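Local coordinates for protein desmoplakin (Homo sapiens, PDB 3R6N) that probably links desmosomal cell adhesions to the cytoskeleton, its plakin domain supplying a rigid rod of spectrin repeats with an inserted SH3 domain, at residues M18-R22 and E77-L81; S182-Q186 and L289-K293. One frame throughout, in Å; residues are numbered along the deposited sequence.

Both contacts belong to an elongated plakin-domain fragment built from helical spectrin repeats. Contact 1 is helix-helix packing: it joins two nearly parallel helices, 5-24 and 68-117, near the N-terminal end, its centre about 66 Å from the centre of the chain. Contact 2, whose centre is about 16 Å from that of the chain, docks the SH3 domain on helix 167-225. The centres of the two contacts lie 51 Å apart, and their nearest atoms about 39 Å, so neither touches the other. Helix 68-117 bridges the gap: it carries Glu77 of contact 1 and Glu113, hydrogen-bonded to NE1 of Trp183 in contact 2. The Trp183 side chain is about 12 Å from the bound dithiane-diol.

Contact 1. Residues M18-R22 and E77-L81; sequences MRQQR and EYENL
Arg22 grips the side-chain oxygen of Asn80 with two hydrogen bonds, joining helices 5-24 and 68-117 within the helical bundle of a spectrin-repeat rod. The two segments run almost parallel, their axes 10.4 Å apart and inclined by 22°. NH2 of Arg22 lies 2.8 Å from OD1 of Asn80, and NH1 of Arg22 lies 3.0 Å from the same OD1. An amide carbonyl suits this double donor. Both bonds are bent rather than straight, reach the oxygen from one face of the amide plane, well above it, and restrain how the guanidinium can turn. A bend at chi3 (76°) turns the Arg22 guanidinium across to Asn80.

Glu77 stands between two arginines, making a salt-bridge network. Arg19, its chain extended from CG to NE, offers NE and NH2 to OE1 of Glu77; both bonds are weak, with NH2 and OE1 3.3 Å apart, and the carboxylate stands almost perpendicular to the guanidinium, at 84°. The second oxygen of Glu77, OE2, sits 3.6 Å from Arg22 NH1 but well out of that guanidinium plane, so this pairing is a matter of charge alone. Two positive neighbours would be expected to stabilise the ionised carboxylate.

Beneath the charges the contact becomes apolar. Met18, unbranched and bent at chi3, packs between the helices: its CE rests on the methylenes of Glu77, and its CG meets CD1 of Leu81. Leu81 also leans on Ile51, and the Tyr78 hydroxyl bonds to the Ile51 carbonyl, so helix 34-64 packs against this side. The Met18 sulfur makes a Met-aromatic contact at the Tyr78 ring edge, 5.2 Å from the centroid, and SD of Met18 also packs 3.6 Å from CB of Tyr78.

Contact 2. Residues S182-Q186 and L289-K293; sequences SWILQ and LCDYK
Trp183 meets Cys290, Asp291 and Tyr292 with the six-membered half of its indole, where the SH3 domain packs on the spectrin-repeat rod; within 182-186, Trp183 and Gln186 make the contact. With CG anti to the backbone N (chi1 170°), the Trp183 ring system leaves the helix and reaches the loop and the start of strand 292-294. A broad, flat residue suits this place, since one side chain can touch three consecutive residues. CH2 of Trp183 comes within 3.6 Å of CD1 of Tyr292, whose CE1 lies over one indole face, offset toward the rim. The ring planes are inclined at 56°, with centroids 5.4 Å apart, an oblique aromatic pair. At the indole edge the carbonyl oxygen of Asp291 approaches CZ3. The sulfur of Cys290 adds an oblique sulfur-aromatic contact, its SG 4.1 Å from CZ3 of Trp183.

A hydrogen bond from NE1 to Glu113 ties the polar edge of the indole to helix 68-117. Pro329 of the SH3 domain touches both Trp183 and Tyr292, extending the apolar patch.

One helical turn later comes Gln186, whose chain bends at chi2 (-56°) and brings its carbonyl oxygen OE1 to the loop. Cysteine is compact enough to let the helix come close, and the CA atoms of Gln186 and Cys290 are 6.3 Å apart. Farther along the same helix, Cys190 continues the packing against Cys290. The touch of Gln186 is van der Waals packing: OE1 of Gln186 rests 3.3 Å from CB of Cys290.

Contact 1. Residues M18-R22 and E77-L81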
ATOM      1  N   MET A  18      -7.590 -41.686  54.374  1.00 81.64           N
ATOM      2  CA  MET A  18      -6.421 -41.055  53.768  1.00 81.42           C
ATOM      3  C   MET A  18      -6.292 -41.345  52.274  1.00 80.75           C
ATOM      4  O   MET A  18      -5.684 -40.574  51.535  1.00 80.47           O
ATOM      5  CB  MET A  18      -5.142 -41.476  54.494  1.00 82.15           C
ATOM      6  CG  MET A  18      -4.802 -40.599  55.684  1.00 83.17           C
ATOM      7  SD  MET A  18      -3.104 -40.824  56.221  1.00 84.48           S
ATOM      8  CE  MET A  18      -3.202 -42.446  56.968  1.00 84.57           C
ATOM      9  N   ARG A  19      -6.861 -42.460  51.835  1.00100.26           N
ATOM     10  CA  ARG A  19      -6.791 -42.835  50.431  1.00100.10           C
ATOM     11  C   ARG A  19      -8.051 -42.416  49.689  1.00 99.85           C
ATOM     12  O   ARG A  19      -8.030 -42.223  48.477  1.00 99.61           O
ATOM     13  CB  ARG A  19      -6.521 -44.333  50.285  1.00100.97           C
ATOM     14  CG  ARG A  19      -5.095 -44.709  50.668  1.00101.39           C
ATOM     15  CD  ARG A  19      -4.938 -46.195  50.934  1.00102.53           C
ATOM     16  NE  ARG A  19      -3.598 -46.506  51.423  1.00103.13           N
ATOM     17  CZ  ARG A  19      -3.216 -47.703  51.860  1.00104.24           C
ATOM     18  NH1 ARG A  19      -4.075 -48.714  51.876  1.00104.91           N
ATOM     19  NH2 ARG A  19      -1.973 -47.887  52.285  1.00104.96           N
ATOM     20  N   GLN A  20      -9.147 -42.261  50.422  1.00119.56           N
ATOM     21  CA  GLN A  20     -10.361 -41.730  49.826  1.00119.63           C
ATOM     22  C   GLN A  20     -10.168 -40.247  49.512  1.00118.83           C
ATOM     23  O   GLN A  20     -10.859 -39.686  48.661  1.00118.70           O
ATOM     24  CB  GLN A  20     -11.564 -41.938  50.747  1.00120.55           C
ATOM     25  CG  GLN A  20     -12.897 -41.561  50.114  1.00121.18           C
ATOM     26  CD  GLN A  20     -13.127 -42.256  48.783  1.00121.45           C
ATOM     27  OE1 GLN A  20     -12.741 -43.410  48.598  1.00122.14           O
ATOM     28  NE2 GLN A  20     -13.753 -41.550  47.847  1.00120.85           N
ATOM     29  N   GLN A  21      -9.217 -39.622  50.202  1.00 81.36           N
ATOM     30  CA  GLN A  21      -8.863 -38.231  49.936  1.00 81.00           C
ATOM     31  C   GLN A  21      -8.004 -38.116  48.680  1.00 80.36           C
ATOM     32  O   GLN A  21      -8.119 -37.147  47.932  1.00 79.97           O
ATOM     33  CB  GLN A  21      -8.130 -37.617  51.128  1.00 81.64           C
ATOM     34  CG  GLN A  21      -8.961 -37.531  52.393  1.00 82.52           C
ATOM     35  CD  GLN A  21     -10.180 -36.649  52.229  1.00 82.83           C
ATOM     36  OE1 GLN A  21     -10.076 -35.421  52.212  1.00 83.20           O
ATOM     37  NE2 GLN A  21     -11.348 -37.272  52.106  1.00 83.04           N
ATOM     38  N   ARG A  22      -7.142 -39.104  48.455  1.00109.73           N
ATOM     39  CA  ARG A  22      -6.317 -39.135  47.250  1.00109.46           C
ATOM     40  C   ARG A  22      -7.197 -39.344  46.027  1.00109.21           C
ATOM     41  O   ARG A  22      -6.974 -38.743  44.979  1.00108.05           O
ATOM     42  CB  ARG A  22      -5.274 -40.250  47.324  1.00110.09           C
ATOM     43  CG  ARG A  22      -4.372 -40.184  48.538  1.00110.66           C
ATOM     44  CD  ARG A  22      -3.368 -41.327  48.538  1.00111.50           C
ATOM     45  NE  ARG A  22      -2.284 -41.108  47.584  1.00111.84           N
ATOM     46  CZ  ARG A  22      -1.104 -40.585  47.905  1.00112.61           C
ATOM     47  NH1 ARG A  22      -0.856 -40.229  49.158  1.00113.19           N
ATOM     48  NH2 ARG A  22      -0.172 -40.419  46.975  1.00113.16           N
ATOM     49  N   GLU A  77       1.924 -43.065  54.917  1.00 90.42           N
ATOM     50  CA  GLU A  77       0.784 -42.727  54.079  1.00 88.59           C
ATOM     51  C   GLU A  77       0.420 -41.261  54.240  1.00 88.45           C
ATOM     52  O   GLU A  77       0.153 -40.567  53.264  1.00 87.65           O
ATOM     53  CB  GLU A  77      -0.422 -43.592  54.432  1.00 87.54           C
ATOM     54  CG  GLU A  77      -1.623 -43.357  53.542  1.00 86.08           C
ATOM     55  CD  GLU A  77      -1.365 -43.761  52.100  1.00 85.89           C
ATOM     56  OE1 GLU A  77      -0.759 -44.835  51.881  1.00 86.72           O
ATOM     57  OE2 GLU A  77      -1.764 -43.003  51.186  1.00 85.12           O
ATOM     58  N   TYR A  78       0.409 -40.792  55.480  1.00 75.81           N
ATOM     59  CA  TYR A  78       0.038 -39.413  55.753  1.00 76.26           C
ATOM     60  C   TYR A  78       1.039 -38.429  55.155  1.00 77.50           C
ATOM     61  O   TYR A  78       0.649 -37.438  54.535  1.00 77.11           O
ATOM     62  CB  TYR A  78      -0.115 -39.169  57.255  1.00 77.68           C
ATOM     63  CG  TYR A  78      -0.490 -37.745  57.571  1.00 78.73           C
ATOM     64  CD1 TYR A  78      -1.816 -37.338  57.577  1.00 77.69           C
ATOM     65  CD2 TYR A  78       0.484 -36.798  57.844  1.00 81.17           C
ATOM     66  CE1 TYR A  78      -2.159 -36.030  57.855  1.00 78.99           C
ATOM     67  CE2 TYR A  78       0.152 -35.489  58.122  1.00 82.60           C
ATOM     68  CZ  TYR A  78      -1.170 -35.108  58.128  1.00 81.47           C
ATOM     69  OH  TYR A  78      -1.497 -33.798  58.406  1.00 83.21           O
ATOM     70  N   GLU A  79       2.327 -38.704  55.340  1.00103.59           N
ATOM     71  CA  GLU A  79       3.372 -37.823  54.833  1.00105.37           C
ATOM     72  C   GLU A  79       3.346 -37.788  53.310  1.00103.88           C
ATOM     73  O   GLU A  79       3.758 -36.807  52.693  1.00104.64           O
ATOM     74  CB  GLU A  79       4.748 -38.271  55.333  1.00107.91           C
ATOM     75  CG  GLU A  79       5.663 -37.123  55.740  1.00111.14           C
ATOM     76  CD  GLU A  79       5.166 -36.397  56.980  1.00112.47           C
ATOM     77  OE1 GLU A  79       4.635 -37.072  57.887  1.00111.98           O
ATOM     78  OE2 GLU A  79       5.302 -35.156  57.044  1.00114.26           O
ATOM     79  N   ASN A  80       2.854 -38.872  52.717  1.00 87.83           N
ATOM     80  CA  ASN A  80       2.732 -38.987  51.269  1.00 86.53           C
ATOM     81  C   ASN A  80       1.545 -38.176  50.751  1.00 84.79           C
ATOM     82  O   ASN A  80       1.651 -37.481  49.741  1.00 84.49           O
ATOM     83  CB  ASN A  80       2.605 -40.460  50.866  1.00 85.79           C
ATOM     84  CG  ASN A  80       2.779 -40.682  49.375  1.00 85.36           C
ATOM     85  OD1 ASN A  80       2.073 -40.088  48.559  1.00 84.01           O
ATOM     86  ND2 ASN A  80       3.723 -41.544  49.011  1.00 86.77           N
ATOM     87  N   LEU A  81       0.421 -38.267  51.459  1.00 76.84           N
ATOM     88  CA  LEU A  81      -0.779 -37.498  51.140  1.00 75.59           C
ATOM     89  C   LEU A  81      -0.489 -36.014  51.284  1.00 76.63           C
ATOM     90  O   LEU A  81      -0.745 -35.227  50.378  1.00 74.24           O
ATOM     91  CB  LEU A  81      -1.917 -37.874  52.093  1.00 75.11           C
ATOM     92  CG  LEU A  81      -3.375 -37.693  51.662  1.00 76.19           C
ATOM     93  CD1 LEU A  81      -4.268 -37.625  52.890  1.00 76.61           C
ATOM     94  CD2 LEU A  81      -3.563 -36.455  50.809  1.00 75.89           C
TER

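Contact 2. Residues S182-Q186 and L289-K293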
ATOM      1  N   SER A 182       0.483 -14.603  15.443  1.00 69.77           N
ATOM      2  CA  SER A 182       0.968 -14.730  14.074  1.00 73.13           C
ATOM      3  C   SER A 182       0.058 -13.990  13.103  1.00 70.58           C
ATOM      4  O   SER A 182       0.525 -13.401  12.124  1.00 72.51           O
ATOM      5  CB  SER A 182       1.082 -16.201  13.677  1.00 77.40           C
ATOM      6  OG  SER A 182       2.199 -16.803  14.303  1.00 82.40           O
ATOM      7  N   TRP A 183      -1.240 -14.023  13.390  1.00 63.26           N
ATOM      8  CA  TRP A 183      -2.240 -13.393  12.538  1.00 61.61           C
ATOM      9  C   TRP A 183      -2.198 -11.863  12.634  1.00 60.83           C
ATOM     10  O   TRP A 183      -2.324 -11.176  11.619  1.00 61.21           O
ATOM     11  CB  TRP A 183      -3.634 -13.944  12.858  1.00 59.63           C
ATOM     12  CG  TRP A 183      -4.769 -13.212  12.208  1.00 61.37           C
ATOM     13  CD1 TRP A 183      -5.828 -12.622  12.838  1.00 60.64           C
ATOM     14  CD2 TRP A 183      -4.966 -12.989  10.804  1.00 61.67           C
ATOM     15  NE1 TRP A 183      -6.669 -12.046  11.918  1.00 60.63           N
ATOM     16  CE2 TRP A 183      -6.164 -12.256  10.661  1.00 60.87           C
ATOM     17  CE3 TRP A 183      -4.246 -13.335   9.655  1.00 63.46           C
ATOM     18  CZ2 TRP A 183      -6.658 -11.865   9.416  1.00 61.26           C
ATOM     19  CZ3 TRP A 183      -4.741 -12.944   8.418  1.00 63.70           C
ATOM     20  CH2 TRP A 183      -5.935 -12.217   8.311  1.00 62.34           C
ATOM     21  N   ILE A 184      -1.997 -11.327  13.835  1.00 59.90           N
ATOM     22  CA  ILE A 184      -1.899  -9.876  13.991  1.00 60.51           C
ATOM     23  C   ILE A 184      -0.696  -9.290  13.236  1.00 62.01           C
ATOM     24  O   ILE A 184      -0.747  -8.157  12.767  1.00 62.72           O
ATOM     25  CB  ILE A 184      -1.839  -9.448  15.476  1.00 61.02           C
ATOM     26  CG1 ILE A 184      -2.158  -7.958  15.618  1.00 63.11           C
ATOM     27  CG2 ILE A 184      -0.477  -9.751  16.071  1.00 61.59           C
ATOM     28  CD1 ILE A 184      -3.556  -7.592  15.192  1.00 61.98           C
ATOM     29  N   LEU A 185       0.378 -10.069  13.122  1.00 57.05           N
ATOM     30  CA  LEU A 185       1.577  -9.638  12.408  1.00 60.04           C
ATOM     31  C   LEU A 185       1.354  -9.705  10.903  1.00 61.15           C
ATOM     32  O   LEU A 185       1.967  -8.966  10.132  1.00 63.22           O
ATOM     33  CB  LEU A 185       2.760 -10.528  12.779  1.00 63.59           C
ATOM     34  CG  LEU A 185       3.070 -10.678  14.269  1.00 62.96           C
ATOM     35  CD1 LEU A 185       4.042 -11.832  14.512  1.00 65.64           C
ATOM     36  CD2 LEU A 185       3.607  -9.370  14.836  1.00 62.90           C
ATOM     37  N   GLN A 186       0.485 -10.613  10.484  1.00 59.08           N
ATOM     38  CA  GLN A 186       0.156 -10.731   9.075  1.00 60.25           C
ATOM     39  C   GLN A 186      -0.622  -9.499   8.652  1.00 57.99           C
ATOM     40  O   GLN A 186      -0.405  -8.948   7.574  1.00 59.53           O
ATOM     41  CB  GLN A 186      -0.665 -11.992   8.816  1.00 59.95           C
ATOM     42  CG  GLN A 186       0.154 -13.257   8.846  1.00 63.73           C
ATOM     43  CD  GLN A 186       1.313 -13.220   7.870  1.00 69.33           C
ATOM     44  OE1 GLN A 186       1.120 -13.285   6.655  1.00 70.56           O
ATOM     45  NE2 GLN A 186       2.529 -13.113   8.399  1.00 68.80           N
ATOM     46  N   LEU A 289      -2.833 -10.377   0.224  1.00 60.77           N
ATOM     47  CA  LEU A 289      -1.670  -9.684   0.761  1.00 60.71           C
ATOM     48  C   LEU A 289      -0.898 -10.588   1.717  1.00 64.12           C
ATOM     49  O   LEU A 289       0.283 -10.360   1.987  1.00 66.00           O
ATOM     50  CB  LEU A 289      -2.091  -8.396   1.473  1.00 59.28           C
ATOM     51  CG  LEU A 289      -2.744  -7.288   0.636  1.00 56.38           C
ATOM     52  CD1 LEU A 289      -3.072  -6.055   1.483  1.00 55.71           C
ATOM     53  CD2 LEU A 289      -1.862  -6.909  -0.545  1.00 55.82           C
ATOM     54  N   CYS A 290      -1.573 -11.620   2.214  1.00 65.82           N
ATOM     55  CA  CYS A 290      -0.993 -12.532   3.190  1.00 69.72           C
ATOM     56  C   CYS A 290      -1.786 -13.832   3.241  1.00 71.66           C
ATOM     57  O   CYS A 290      -2.947 -13.870   2.844  1.00 70.45           O
ATOM     58  CB  CYS A 290      -1.035 -11.888   4.563  1.00 71.43           C
ATOM     59  SG  CYS A 290      -2.725 -11.582   5.090  1.00 69.64           S
ATOM     60  N   ASP A 291      -1.164 -14.895   3.738  1.00 76.94           N
ATOM     61  CA  ASP A 291      -1.871 -16.156   3.929  1.00 79.84           C
ATOM     62  C   ASP A 291      -3.027 -15.988   4.896  1.00 80.40           C
ATOM     63  O   ASP A 291      -2.865 -15.470   6.002  1.00 81.36           O
ATOM     64  CB  ASP A 291      -0.940 -17.251   4.458  1.00 84.50           C
ATOM     65  CG  ASP A 291       0.128 -17.642   3.467  1.00 84.89           C
ATOM     66  OD1 ASP A 291      -0.073 -17.434   2.252  1.00 82.02           O
ATOM     67  OD2 ASP A 291       1.173 -18.159   3.913  1.00 88.69           O
ATOM     68  N   TYR A 292      -4.201 -16.430   4.464  1.00 68.71           N
ATOM     69  CA  TYR A 292      -5.337 -16.561   5.358  1.00 70.45           C
ATOM     70  C   TYR A 292      -5.939 -17.953   5.242  1.00 75.20           C
ATOM     71  O   TYR A 292      -6.203 -18.447   4.137  1.00 69.20           O
ATOM     72  CB  TYR A 292      -6.402 -15.496   5.086  1.00 67.22           C
ATOM     73  CG  TYR A 292      -7.628 -15.668   5.953  1.00 69.26           C
ATOM     74  CD1 TYR A 292      -7.639 -15.233   7.275  1.00 70.31           C
ATOM     75  CD2 TYR A 292      -8.765 -16.288   5.461  1.00 70.60           C
ATOM     76  CE1 TYR A 292      -8.754 -15.405   8.080  1.00 72.14           C
ATOM     77  CE2 TYR A 292      -9.885 -16.464   6.260  1.00 72.42           C
ATOM     78  CZ  TYR A 292      -9.875 -16.020   7.567  1.00 72.18           C
ATOM     79  OH  TYR A 292     -10.986 -16.191   8.363  1.00 72.55           O
ATOM     80  N   LYS A 293      -6.164 -18.577   6.395  1.00 80.80           N
ATOM     81  CA  LYS A 293      -6.700 -19.933   6.437  1.00 85.64           C
ATOM     82  C   LYS A 293      -7.752 -20.106   7.535  1.00 84.30           C
ATOM     83  O   LYS A 293      -7.533 -19.730   8.695  1.00 83.35           O
ATOM     84  CB  LYS A 293      -5.550 -20.933   6.608  1.00 89.66           C
ATOM     85  CG  LYS A 293      -5.739 -21.985   7.674  1.00 91.92           C
ATOM     86  CD  LYS A 293      -4.899 -21.705   8.927  1.00 91.61           C
ATOM     87  CE  LYS A 293      -3.424 -21.469   8.606  1.00 93.74           C
ATOM     88  NZ  LYS A 293      -2.633 -21.138   9.832  1.00 94.73           N
TER